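PDB 7C7D: alpha-1,3-glucanase from Streptomyces thermodiastaticus, which probably hydrolyses internal alpha-1,3-glucosidic linkages of alpha-1,3-glucan, as a thermostable glycosidase of family GH87. Local coordinates for residues A[209-214]-A[226-231]; A[351-356]-A[375-380]; A[414-419]-A[449-454]. All coordinates share one frame; numbering follows the deposited sequence.

Contact 1 of 3, residues A[209-214]-A[226-231]; sequences VSVTDK and QAFRDA
Val211 carries CG1 anti to its carbonyl carbon (chi1 -64°), and Phe228 has its CG placed in the same way (chi1 -85°), which swings the ring back from a helix position whose CB points away from segment 209-214 and lays it against the valine. CG1 of Val211 then stands over the middle of the ring, 3.8 Å from the centroid of Phe228 and 13° off the normal, a CH-pi contact. Val211 CB also touches the ring, 3.7 Å from Phe228 CE1. Ala231, one helical turn after Ala227, fills the next position, its CB 4.0 Å from Val211 CG1 and also touching Val209 CG1.

These residues belong to a beta-alpha-beta unit, strand 209-210, helix 225-234 and strand 238-242, at the beginning of the parallel beta-helix, with Val240 and Ile242 of the second strand completing the apolar layer. An alanine in place of Phe228 would probably leave Val211 CG1 without its aromatic face and open a gap beside Ile242.

Toward the surface Lys214 takes over: it bends at chi2 and rests its CG on the helix backbone, 4.0 Å from Ala231 N, while Lys214 O lies 3.3 Å from Ala227 CB. The polar link is a water that donates both to Lys214 O (2.6 Å) and to Asp230 OD2 (2.8 Å), and Gln226 NE2 reaches Asp230 OD1 from above the carboxylate plane. With Lys214 NZ 6.8 Å from Asp230 OD2, the opposite charges make no salt bridge; helix 225-234 is joined to strand 209-210 and the turn after it chiefly by methyl, methylene and ring contacts, with the water-mediated link at the edge.

Contact 2 of 3, residues A[351-356]-A[375-380]; sequences TADGLN and GDDALA
Backbone bonds pair Leu355 with Leu379 and Asn356 with Ala380 in parallel register. Leu355 N donates to Ala378 O at 3.1 Å, and Leu355 O receives Ala380 N at 2.9 Å. Before the strands begin, Gly375 N donates to Ala352 O (3.0 Å), coming from above the carbonyl plane, while Gly354 N makes weak bonds to both Ala378 O and Asp377 O. Both glycines suit tight places: a CB on Gly354 would clash with Ala378 O, and one on Gly375 with Thr351 O.

The apolar pair is Leu355 CB with Leu379 CD2 (3.8 Å), on the face that also touches Phe393. On the other face Ala380 CB lies against the Asn356 amide, a van der Waals contact, and meets Asp353 OD2 at 3.6 Å. The two strands belong to successive coils of a right-handed parallel beta-helix of the pectate lyase-like type, with the leucines turned into its interior.

Acidic side chains gather at the turns leading into these strands. Asp353, its CG anti to the carbonyl carbon (chi1 -72°), lies alongside Asp377, pointing the same way with the carboxylate planes 54° apart; one water donates to OD2 of each, 2.6 Å from Asp353 and 2.7 Å from Asp377. Asp376 crosses Asp353 with planes 62° apart, bringing their OD1 atoms to 3.6 Å. Judged from family resemblance alone, such a trio of aspartates is consistent with an active-site position, as in other beta-helical glycosidases such as polygalacturonases. Asp376 OD1 accepts Asp377 N on its anti lone pair, which helps fix the carboxylate, and its OD2 forms a salt bridge with Arg300. Tyr410 OH and Asn405 ND2 hold the two oxygens of Asp377.

Contact 3 of 3, residues A[414-419]-A[449-454]; sequences DITVKG and TITVDG
Lys418 and Asp453 run side by side and point the same way from adjacent strands of the parallel beta-helix; the strand segments 415-418 and 449-453 run 5° apart. The lysine bends at chi3 (-119°), setting CE 3.3 Å from Asp453 OD2; NZ, at 4.3 Å from that oxygen, stays beyond salt-bridge range, and Asp453 OD1 bonds instead to Thr490 OG1. On the same face Thr416 and Thr451 repeat one orientation, OG1 of Thr416 facing CB of Thr451.

The opposite face is aliphatic. Val417 and Val452 both have CG1 anti to the backbone N and point the same way into the interior, where Val417 touches Ile409 and Val452 touches Ile434, while Ile450 sends CD1 toward Ile415, 4.1 Å from its CB. Between the faces, straight backbone bonds such as Val417 N to Thr451 O (2.8 Å) join the strands, which both leave through a glycine of positive phi, Gly419 and Gly454.

At the other end Asp414 acts in place of a backbone carbonyl. Its OD1 takes Thr449 N nearly head-on at 2.9 Å and also accepts a water at 2.8 Å, which is hydrogen-bonded to Thr449 OG1.

The three contacts follow one another along the chain and along the beta-helix. Contact 1 lies near its beginning, where strand 209-210 and helix 225-234 lead into the coils. The centres of contacts 1 and 2 are about 31 Å apart, those of contacts 2 and 3 about 19 Å, and those of contacts 1 and 3 about 41 Å. Contacts 2 and 3 do not touch, and they belong to different runs of parallel strands: 355-357 beside 379-382 in one, 415-423 beside 449-458 in another, to which strand 209-210 is also linked. The same parallel pairing of successive coils thus recurs on two faces of the beta-helix, with valines and isoleucines inward at contact 3 and aspartates gathered at contact 2.

Contact 1 of 3, residues A[209-214]-A[226-231]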
ATOM      1  N   VAL A 209      11.450  26.777 -15.973  1.00 28.25           N
ATOM      2  CA  VAL A 209      10.312  27.444 -16.597  1.00 27.05           C
ATOM      3  C   VAL A 209       9.118  27.267 -15.674  1.00 25.03           C
ATOM      4  O   VAL A 209       8.689  26.138 -15.419  1.00 24.35           O
ATOM      5  CB  VAL A 209      10.012  26.843 -17.980  1.00 27.31           C
ATOM      6  CG1 VAL A 209       8.754  27.470 -18.575  1.00 27.96           C
ATOM      7  CG2 VAL A 209      11.201  27.011 -18.907  1.00 27.83           C
ATOM      8  N   SER A 210       8.570  28.370 -15.175  1.00 25.25           N
ATOM      9  CA  SER A 210       7.441  28.295 -14.256  1.00 25.17           C
ATOM     10  C   SER A 210       6.133  28.104 -15.014  1.00 24.00           C
ATOM     11  O   SER A 210       5.894  28.752 -16.039  1.00 24.45           O
ATOM     12  CB  SER A 210       7.360  29.571 -13.419  1.00 26.85           C
ATOM     13  OG  SER A 210       6.182  29.577 -12.630  1.00 29.28           O
ATOM     14  N   VAL A 211       5.276  27.216 -14.493  1.00 22.47           N
ATOM     15  CA  VAL A 211       3.960  27.015 -15.095  1.00 22.72           C
ATOM     16  C   VAL A 211       3.121  28.283 -15.030  1.00 23.40           C
ATOM     17  O   VAL A 211       2.274  28.515 -15.898  1.00 22.90           O
ATOM     18  CB  VAL A 211       3.220  25.810 -14.472  1.00 21.51           C
ATOM     19  CG1 VAL A 211       3.956  24.523 -14.754  1.00 21.22           C
ATOM     20  CG2 VAL A 211       3.025  26.004 -12.979  1.00 22.61           C
ATOM     21  N   THR A 212       3.319  29.115 -14.002  1.00 24.80           N
ATOM     22  CA  THR A 212       2.535  30.343 -13.911  1.00 27.05           C
ATOM     23  C   THR A 212       2.931  31.343 -14.988  1.00 28.79           C
ATOM     24  O   THR A 212       2.103  32.157 -15.411  1.00 30.92           O
ATOM     25  CB  THR A 212       2.631  30.955 -12.511  1.00 28.45           C
ATOM     26  OG1 THR A 212       4.003  31.176 -12.167  1.00 30.45           O
ATOM     27  CG2 THR A 212       1.991  30.028 -11.487  1.00 28.13           C
ATOM     28  N   ASP A 213       4.181  31.293 -15.453  1.00 29.05           N
ATOM     29  CA  ASP A 213       4.581  32.132 -16.575  1.00 31.23           C
ATOM     30  C   ASP A 213       3.926  31.692 -17.877  1.00 30.71           C
ATOM     31  O   ASP A 213       3.860  32.484 -18.823  1.00 32.06           O
ATOM     32  CB  ASP A 213       6.105  32.135 -16.719  1.00 33.81           C
ATOM     33  CG  ASP A 213       6.798  32.875 -15.587  1.00 36.37           C
ATOM     34  OD1 ASP A 213       6.105  33.574 -14.817  1.00 38.38           O
ATOM     35  OD2 ASP A 213       8.036  32.763 -15.473  1.00 36.80           O
ATOM     36  N   LYS A 214       3.439  30.456 -17.945  1.00 30.18           N
ATOM     37  CA  LYS A 214       2.732  29.947 -19.109  1.00 30.24           C
ATOM     38  C   LYS A 214       1.221  29.986 -18.932  1.00 29.66           C
ATOM     39  O   LYS A 214       0.496  29.376 -19.725  1.00 30.53           O
ATOM     40  CB  LYS A 214       3.193  28.525 -19.434  1.00 30.59           C
ATOM     41  CG  LYS A 214       4.670  28.422 -19.771  1.00 32.16           C
ATOM     42  CD  LYS A 214       4.977  29.101 -21.096  1.00 33.33           C
ATOM     43  CE  LYS A 214       6.454  29.026 -21.431  1.00 34.80           C
ATOM     44  NZ  LYS A 214       6.727  29.601 -22.781  1.00 35.54           N
ATOM     45  N   GLN A 226      -3.273  23.220 -20.153  1.00 19.24           N
ATOM     46  CA  GLN A 226      -2.553  23.750 -21.304  1.00 20.01           C
ATOM     47  C   GLN A 226      -1.268  24.447 -20.883  1.00 20.13           C
ATOM     48  O   GLN A 226      -0.241  24.328 -21.560  1.00 20.40           O
ATOM     49  CB  GLN A 226      -3.448  24.698 -22.095  1.00 22.63           C
ATOM     50  CG  GLN A 226      -2.841  25.144 -23.412  1.00 25.64           C
ATOM     51  CD  GLN A 226      -2.506  23.979 -24.325  1.00 28.36           C
ATOM     52  OE1 GLN A 226      -3.246  22.996 -24.396  1.00 29.32           O
ATOM     53  NE2 GLN A 226      -1.387  24.085 -25.034  1.00 30.89           N
ATOM     54  N   ALA A 227      -1.303  25.177 -19.764  1.00 19.91           N
ATOM     55  CA  ALA A 227      -0.096  25.831 -19.272  1.00 20.59           C
ATOM     56  C   ALA A 227       0.988  24.816 -18.931  1.00 19.98           C
ATOM     57  O   ALA A 227       2.164  25.022 -19.254  1.00 20.08           O
ATOM     58  CB  ALA A 227      -0.418  26.692 -18.052  1.00 20.95           C
ATOM     59  N   PHE A 228       0.618  23.719 -18.267  1.00 19.14           N
ATOM     60  CA  PHE A 228       1.610  22.689 -17.970  1.00 19.00           C
ATOM     61  C   PHE A 228       2.159  22.090 -19.255  1.00 18.55           C
ATOM     62  O   PHE A 228       3.368  21.863 -19.383  1.00 18.97           O
ATOM     63  CB  PHE A 228       0.990  21.592 -17.103  1.00 17.80           C
ATOM     64  CG  PHE A 228       1.010  21.885 -15.628  1.00 17.90           C
ATOM     65  CD1 PHE A 228       0.485  23.068 -15.125  1.00 18.55           C
ATOM     66  CD2 PHE A 228       1.549  20.966 -14.737  1.00 18.81           C
ATOM     67  CE1 PHE A 228       0.503  23.328 -13.763  1.00 19.45           C
ATOM     68  CE2 PHE A 228       1.572  21.224 -13.379  1.00 20.11           C
ATOM     69  CZ  PHE A 228       1.050  22.403 -12.889  1.00 19.53           C
ATOM     70  N   ARG A 229       1.277  21.828 -20.219  1.00 19.68           N
ATOM     71  CA  ARG A 229       1.695  21.327 -21.521  1.00 21.84           C
ATOM     72  C   ARG A 229       2.674  22.291 -22.184  1.00 22.56           C
ATOM     73  O   ARG A 229       3.715  21.876 -22.708  1.00 23.21           O
ATOM     74  CB  ARG A 229       0.438  21.150 -22.367  1.00 26.32           C
ATOM     75  CG  ARG A 229       0.557  20.383 -23.652  1.00 30.52           C
ATOM     76  CD  ARG A 229      -0.860  20.199 -24.171  1.00 33.30           C
ATOM     77  NE  ARG A 229      -0.932  19.586 -25.486  1.00 35.47           N
ATOM     78  CZ  ARG A 229      -1.986  19.702 -26.285  1.00 36.08           C
ATOM     79  NH1 ARG A 229      -3.035  20.412 -25.893  1.00 35.11           N
ATOM     80  NH2 ARG A 229      -1.990  19.115 -27.473  1.00 37.89           N
ATOM     81  N   ASP A 230       2.358  23.589 -22.155  1.00 22.13           N
ATOM     82  CA  ASP A 230       3.235  24.586 -22.766  1.00 23.90           C
ATOM     83  C   ASP A 230       4.575  24.668 -22.044  1.00 24.00           C
ATOM     84  O   ASP A 230       5.621  24.827 -22.683  1.00 25.37           O
ATOM     85  CB  ASP A 230       2.553  25.955 -22.771  1.00 25.69           C
ATOM     86  CG  ASP A 230       1.365  26.019 -23.715  1.00 28.77           C
ATOM     87  OD1 ASP A 230       1.254  25.154 -24.607  1.00 30.38           O
ATOM     88  OD2 ASP A 230       0.543  26.948 -23.566  1.00 30.28           O
ATOM     89  N   ALA A 231       4.566  24.582 -20.712  1.00 22.60           N
ATOM     90  CA  ALA A 231       5.816  24.638 -19.962  1.00 22.57           C
ATOM     91  C   ALA A 231       6.696  23.436 -20.278  1.00 21.87           C
ATOM     92  O   ALA A 231       7.910  23.580 -20.461  1.00 22.83           O
ATOM     93  CB  ALA A 231       5.527  24.725 -18.465  1.00 22.61           C
TER
HETATM   94  O   HOH W   1      -1.003  28.264 -21.570  1.00 53.90           O

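Contact 2 of 3, residues A[351-356]-A[375-380]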
ATOM      1  N   THR A 351      -8.756   4.025  -4.740  1.00 11.13           N
ATOM      2  CA  THR A 351      -9.825   3.033  -4.787  1.00 11.60           C
ATOM      3  C   THR A 351      -9.387   1.705  -5.389  1.00 11.49           C
ATOM      4  O   THR A 351     -10.141   0.728  -5.307  1.00 12.77           O
ATOM      5  CB  THR A 351     -11.064   3.575  -5.497  1.00 12.32           C
ATOM      6  OG1 THR A 351     -10.718   3.936  -6.837  1.00 13.18           O
ATOM      7  CG2 THR A 351     -11.627   4.777  -4.752  1.00 14.17           C
ATOM      8  N   ALA A 352      -8.186   1.637  -5.960  1.00 11.39           N
ATOM      9  CA  ALA A 352      -7.603   0.376  -6.398  1.00 11.76           C
ATOM     10  C   ALA A 352      -6.136   0.345  -5.966  1.00 11.26           C
ATOM     11  O   ALA A 352      -5.798   0.878  -4.902  1.00 11.63           O
ATOM     12  CB  ALA A 352      -7.789   0.166  -7.906  1.00 13.14           C
ATOM     13  N   ASP A 353      -5.264  -0.284  -6.755  1.00 12.00           N
ATOM     14  CA  ASP A 353      -3.881  -0.497  -6.339  1.00 11.52           C
ATOM     15  C   ASP A 353      -3.145   0.823  -6.124  1.00 11.13           C
ATOM     16  O   ASP A 353      -3.427   1.839  -6.763  1.00 12.26           O
ATOM     17  CB  ASP A 353      -3.114  -1.262  -7.427  1.00 12.21           C
ATOM     18  CG  ASP A 353      -3.510  -2.729  -7.553  1.00 15.19           C
ATOM     19  OD1 ASP A 353      -4.536  -3.167  -7.004  1.00 18.94           O
ATOM     20  OD2 ASP A 353      -2.760  -3.459  -8.230  1.00 16.23           O
ATOM     21  N   GLY A 354      -2.128   0.781  -5.264  1.00 10.60           N
ATOM     22  CA  GLY A 354      -1.241   1.928  -5.162  1.00 10.87           C
ATOM     23  C   GLY A 354      -0.346   2.063  -6.380  1.00 10.36           C
ATOM     24  O   GLY A 354      -0.271   3.128  -7.006  1.00 11.37           O
ATOM     25  N   LEU A 355       0.355   0.988  -6.726  1.00 10.58           N
ATOM     26  CA  LEU A 355       1.202   0.943  -7.903  1.00 10.30           C
ATOM     27  C   LEU A 355       1.148  -0.471  -8.456  1.00 10.70           C
ATOM     28  O   LEU A 355       1.208  -1.442  -7.698  1.00 11.29           O
ATOM     29  CB  LEU A 355       2.650   1.328  -7.555  1.00 11.40           C
ATOM     30  CG  LEU A 355       3.724   1.171  -8.638  1.00 12.10           C
ATOM     31  CD1 LEU A 355       4.842   2.193  -8.432  1.00 12.84           C
ATOM     32  CD2 LEU A 355       4.314  -0.244  -8.656  1.00 13.00           C
ATOM     33  N   ASN A 356       1.057  -0.579  -9.779  1.00 10.60           N
ATOM     34  CA  ASN A 356       1.078  -1.863 -10.460  1.00 11.11           C
ATOM     35  C   ASN A 356       2.052  -1.795 -11.623  1.00 11.26           C
ATOM     36  O   ASN A 356       1.915  -0.941 -12.501  1.00 12.94           O
ATOM     37  CB  ASN A 356      -0.319  -2.229 -10.963  1.00 14.09           C
ATOM     38  CG  ASN A 356      -0.427  -3.686 -11.361  1.00 18.12           C
ATOM     39  OD1 ASN A 356       0.563  -4.310 -11.736  1.00 20.43           O
ATOM     40  ND2 ASN A 356      -1.624  -4.246 -11.252  1.00 21.08           N
ATOM     41  N   GLY A 375      -7.314   0.288  -2.325  1.00 11.17           N
ATOM     42  CA  GLY A 375      -8.522  -0.496  -2.503  1.00 11.74           C
ATOM     43  C   GLY A 375      -8.318  -1.881  -3.079  1.00 13.40           C
ATOM     44  O   GLY A 375      -9.292  -2.553  -3.427  1.00 14.73           O
ATOM     45  N   ASP A 376      -7.075  -2.317  -3.214  1.00 12.37           N
ATOM     46  CA  ASP A 376      -6.696  -3.607  -3.767  1.00 13.13           C
ATOM     47  C   ASP A 376      -5.207  -3.722  -3.453  1.00 12.54           C
ATOM     48  O   ASP A 376      -4.713  -2.958  -2.619  1.00 13.95           O
ATOM     49  CB  ASP A 376      -6.983  -3.608  -5.269  1.00 13.91           C
ATOM     50  CG  ASP A 376      -7.246  -4.997  -5.825  1.00 15.89           C
ATOM     51  OD1 ASP A 376      -6.420  -5.904  -5.603  1.00 16.61           O
ATOM     52  OD2 ASP A 376      -8.284  -5.183  -6.498  1.00 19.24           O
ATOM     53  N   ASP A 377      -4.483  -4.620  -4.113  1.00 12.51           N
ATOM     54  CA  ASP A 377      -3.054  -4.819  -3.866  1.00 12.02           C
ATOM     55  C   ASP A 377      -2.346  -3.479  -3.725  1.00 12.46           C
ATOM     56  O   ASP A 377      -2.398  -2.646  -4.632  1.00 14.72           O
ATOM     57  CB  ASP A 377      -2.431  -5.557  -5.050  1.00 13.13           C
ATOM     58  CG  ASP A 377      -2.908  -6.982  -5.194  1.00 12.80           C
ATOM     59  OD1 ASP A 377      -3.140  -7.665  -4.180  1.00 13.32           O
ATOM     60  OD2 ASP A 377      -3.012  -7.430  -6.356  1.00 14.95           O
ATOM     61  N   ALA A 378      -1.645  -3.267  -2.608  1.00 10.89           N
ATOM     62  CA  ALA A 378      -1.009  -1.963  -2.436  1.00 10.81           C
ATOM     63  C   ALA A 378       0.093  -1.759  -3.464  1.00  9.87           C
ATOM     64  O   ALA A 378       0.127  -0.734  -4.157  1.00 10.84           O
ATOM     65  CB  ALA A 378      -0.496  -1.772  -1.009  1.00 11.34           C
ATOM     66  N   LEU A 379       0.987  -2.744  -3.590  1.00  9.42           N
ATOM     67  CA  LEU A 379       1.997  -2.797  -4.640  1.00 10.18           C
ATOM     68  C   LEU A 379       1.853  -4.128  -5.351  1.00 10.35           C
ATOM     69  O   LEU A 379       1.782  -5.173  -4.697  1.00 11.22           O
ATOM     70  CB  LEU A 379       3.412  -2.704  -4.061  1.00 10.28           C
ATOM     71  CG  LEU A 379       3.781  -1.420  -3.327  1.00 10.56           C
ATOM     72  CD1 LEU A 379       5.218  -1.537  -2.808  1.00 12.18           C
ATOM     73  CD2 LEU A 379       3.642  -0.208  -4.231  1.00 11.18           C
ATOM     74  N   ALA A 380       1.809  -4.096  -6.678  1.00 10.15           N
ATOM     75  CA  ALA A 380       1.650  -5.317  -7.447  1.00  9.99           C
ATOM     76  C   ALA A 380       2.562  -5.313  -8.661  1.00 10.00           C
ATOM     77  O   ALA A 380       2.892  -4.261  -9.217  1.00 11.23           O
ATOM     78  CB  ALA A 380       0.200  -5.510  -7.919  1.00 12.17           C
TER
HETATM   79  O   HOH W   2     -11.551  -1.358  -4.305  1.00 15.71           O
HETATM   80  O   HOH W   3      -3.414  -5.941  -8.552  1.00 18.51           O

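Contact 3 of 3, residues A[414-419]-A[449-454]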
ATOM      1  N   ASP A 414      13.043 -12.941 -11.885  1.00 12.80           N
ATOM      2  CA  ASP A 414      14.121 -12.347 -11.097  1.00 12.98           C
ATOM      3  C   ASP A 414      13.627 -11.109 -10.346  1.00 12.96           C
ATOM      4  O   ASP A 414      14.126  -9.996 -10.520  1.00 14.85           O
ATOM      5  CB  ASP A 414      15.353 -12.042 -11.961  1.00 14.73           C
ATOM      6  CG  ASP A 414      16.059 -13.298 -12.431  1.00 16.89           C
ATOM      7  OD1 ASP A 414      15.909 -14.362 -11.792  1.00 17.08           O
ATOM      8  OD2 ASP A 414      16.773 -13.229 -13.449  1.00 20.38           O
ATOM      9  N   ILE A 415      12.630 -11.331  -9.499  1.00 13.16           N
ATOM     10  CA  ILE A 415      11.951 -10.277  -8.755  1.00 12.20           C
ATOM     11  C   ILE A 415      12.434 -10.301  -7.310  1.00 11.90           C
ATOM     12  O   ILE A 415      12.632 -11.375  -6.727  1.00 13.03           O
ATOM     13  CB  ILE A 415      10.424 -10.500  -8.814  1.00 13.09           C
ATOM     14  CG1 ILE A 415       9.918 -10.536 -10.259  1.00 16.38           C
ATOM     15  CG2 ILE A 415       9.684  -9.472  -7.976  1.00 12.77           C
ATOM     16  CD1 ILE A 415      10.265  -9.323 -11.052  1.00 16.58           C
ATOM     17  N   THR A 416      12.583  -9.118  -6.716  1.00 11.86           N
ATOM     18  CA  THR A 416      12.978  -8.986  -5.320  1.00 12.00           C
ATOM     19  C   THR A 416      11.918  -8.222  -4.538  1.00 10.88           C
ATOM     20  O   THR A 416      11.471  -7.150  -4.964  1.00 11.83           O
ATOM     21  CB  THR A 416      14.333  -8.281  -5.221  1.00 13.80           C
ATOM     22  OG1 THR A 416      15.325  -9.095  -5.857  1.00 16.16           O
ATOM     23  CG2 THR A 416      14.734  -8.069  -3.766  1.00 14.59           C
ATOM     24  N   VAL A 417      11.536  -8.772  -3.389  1.00 10.49           N
ATOM     25  CA  VAL A 417      10.642  -8.128  -2.434  1.00 10.87           C
ATOM     26  C   VAL A 417      11.408  -8.127  -1.119  1.00 10.12           C
ATOM     27  O   VAL A 417      11.550  -9.179  -0.483  1.00 10.73           O
ATOM     28  CB  VAL A 417       9.310  -8.887  -2.313  1.00 10.89           C
ATOM     29  CG1 VAL A 417       8.424  -8.261  -1.246  1.00 11.25           C
ATOM     30  CG2 VAL A 417       8.591  -8.925  -3.653  1.00 12.09           C
ATOM     31  N   LYS A 418      11.924  -6.963  -0.714  1.00 10.42           N
ATOM     32  CA  LYS A 418      12.919  -6.905   0.355  1.00 11.24           C
ATOM     33  C   LYS A 418      12.643  -5.785   1.349  1.00 10.48           C
ATOM     34  O   LYS A 418      12.419  -4.641   0.955  1.00 11.30           O
ATOM     35  CB  LYS A 418      14.324  -6.720  -0.238  1.00 13.69           C
ATOM     36  CG  LYS A 418      15.427  -6.536   0.797  1.00 17.41           C
ATOM     37  CD  LYS A 418      16.783  -6.281   0.131  1.00 23.99           C
ATOM     38  CE  LYS A 418      17.825  -7.335   0.465  1.00 29.92           C
ATOM     39  NZ  LYS A 418      18.818  -7.456  -0.641  1.00 33.12           N
ATOM     40  N   GLY A 419      12.696  -6.104   2.640  1.00 10.58           N
ATOM     41  CA  GLY A 419      12.716  -5.064   3.645  1.00 10.87           C
ATOM     42  C   GLY A 419      11.441  -4.276   3.804  1.00 10.26           C
ATOM     43  O   GLY A 419      11.486  -3.166   4.329  1.00 10.93           O
ATOM     44  N   THR A 449      14.722 -16.445 -10.164  1.00 14.06           N
ATOM     45  CA  THR A 449      14.761 -16.454  -8.710  1.00 14.25           C
ATOM     46  C   THR A 449      13.857 -15.352  -8.187  1.00 13.73           C
ATOM     47  O   THR A 449      13.952 -14.202  -8.625  1.00 15.78           O
ATOM     48  CB  THR A 449      16.189 -16.218  -8.216  1.00 17.39           C
ATOM     49  OG1 THR A 449      17.044 -17.232  -8.751  1.00 19.46           O
ATOM     50  CG2 THR A 449      16.261 -16.269  -6.693  1.00 19.42           C
ATOM     51  N   ILE A 450      12.985 -15.702  -7.253  1.00 12.22           N
ATOM     52  CA  ILE A 450      12.168 -14.730  -6.545  1.00 11.49           C
ATOM     53  C   ILE A 450      12.750 -14.614  -5.147  1.00 11.71           C
ATOM     54  O   ILE A 450      12.729 -15.584  -4.379  1.00 13.28           O
ATOM     55  CB  ILE A 450      10.693 -15.146  -6.489  1.00 12.58           C
ATOM     56  CG1 ILE A 450      10.188 -15.617  -7.865  1.00 14.51           C
ATOM     57  CG2 ILE A 450       9.854 -14.006  -5.941  1.00 13.45           C
ATOM     58  CD1 ILE A 450      10.246 -14.559  -8.964  1.00 15.24           C
ATOM     59  N   THR A 451      13.272 -13.439  -4.823  1.00 11.40           N
ATOM     60  CA  THR A 451      13.952 -13.198  -3.561  1.00 12.02           C
ATOM     61  C   THR A 451      13.023 -12.410  -2.649  1.00 11.09           C
ATOM     62  O   THR A 451      12.680 -11.265  -2.948  1.00 12.72           O
ATOM     63  CB  THR A 451      15.232 -12.402  -3.826  1.00 14.03           C
ATOM     64  OG1 THR A 451      16.099 -13.148  -4.693  1.00 16.60           O
ATOM     65  CG2 THR A 451      15.961 -12.099  -2.536  1.00 16.26           C
ATOM     66  N   VAL A 452      12.620 -13.020  -1.546  1.00 10.81           N
ATOM     67  CA  VAL A 452      11.702 -12.410  -0.591  1.00 10.63           C
ATOM     68  C   VAL A 452      12.454 -12.343   0.736  1.00 10.65           C
ATOM     69  O   VAL A 452      12.486 -13.313   1.492  1.00 11.84           O
ATOM     70  CB  VAL A 452      10.403 -13.214  -0.474  1.00 11.19           C
ATOM     71  CG1 VAL A 452       9.424 -12.533   0.480  1.00 12.38           C
ATOM     72  CG2 VAL A 452       9.776 -13.435  -1.857  1.00 12.74           C
ATOM     73  N   ASP A 453      13.087 -11.203   1.025  1.00 10.53           N
ATOM     74  CA  ASP A 453      14.076 -11.117   2.098  1.00 10.62           C
ATOM     75  C   ASP A 453      13.790  -9.959   3.044  1.00 10.69           C
ATOM     76  O   ASP A 453      13.573  -8.830   2.601  1.00 11.66           O
ATOM     77  CB  ASP A 453      15.479 -10.922   1.517  1.00 13.28           C
ATOM     78  CG  ASP A 453      16.525 -10.726   2.600  1.00 15.89           C
ATOM     79  OD1 ASP A 453      16.751 -11.667   3.394  1.00 17.30           O
ATOM     80  OD2 ASP A 453      17.096  -9.625   2.687  1.00 21.33           O
ATOM     81  N   GLY A 454      13.839 -10.222   4.347  1.00 10.77           N
ATOM     82  CA  GLY A 454      13.837  -9.131   5.305  1.00 10.88           C
ATOM     83  C   GLY A 454      12.518  -8.421   5.510  1.00 10.42           C
ATOM     84  O   GLY A 454      12.509  -7.296   6.010  1.00 12.26           O
TER
HETATM   85  O   HOH W   4      17.768 -16.375 -11.434  1.00 22.66           O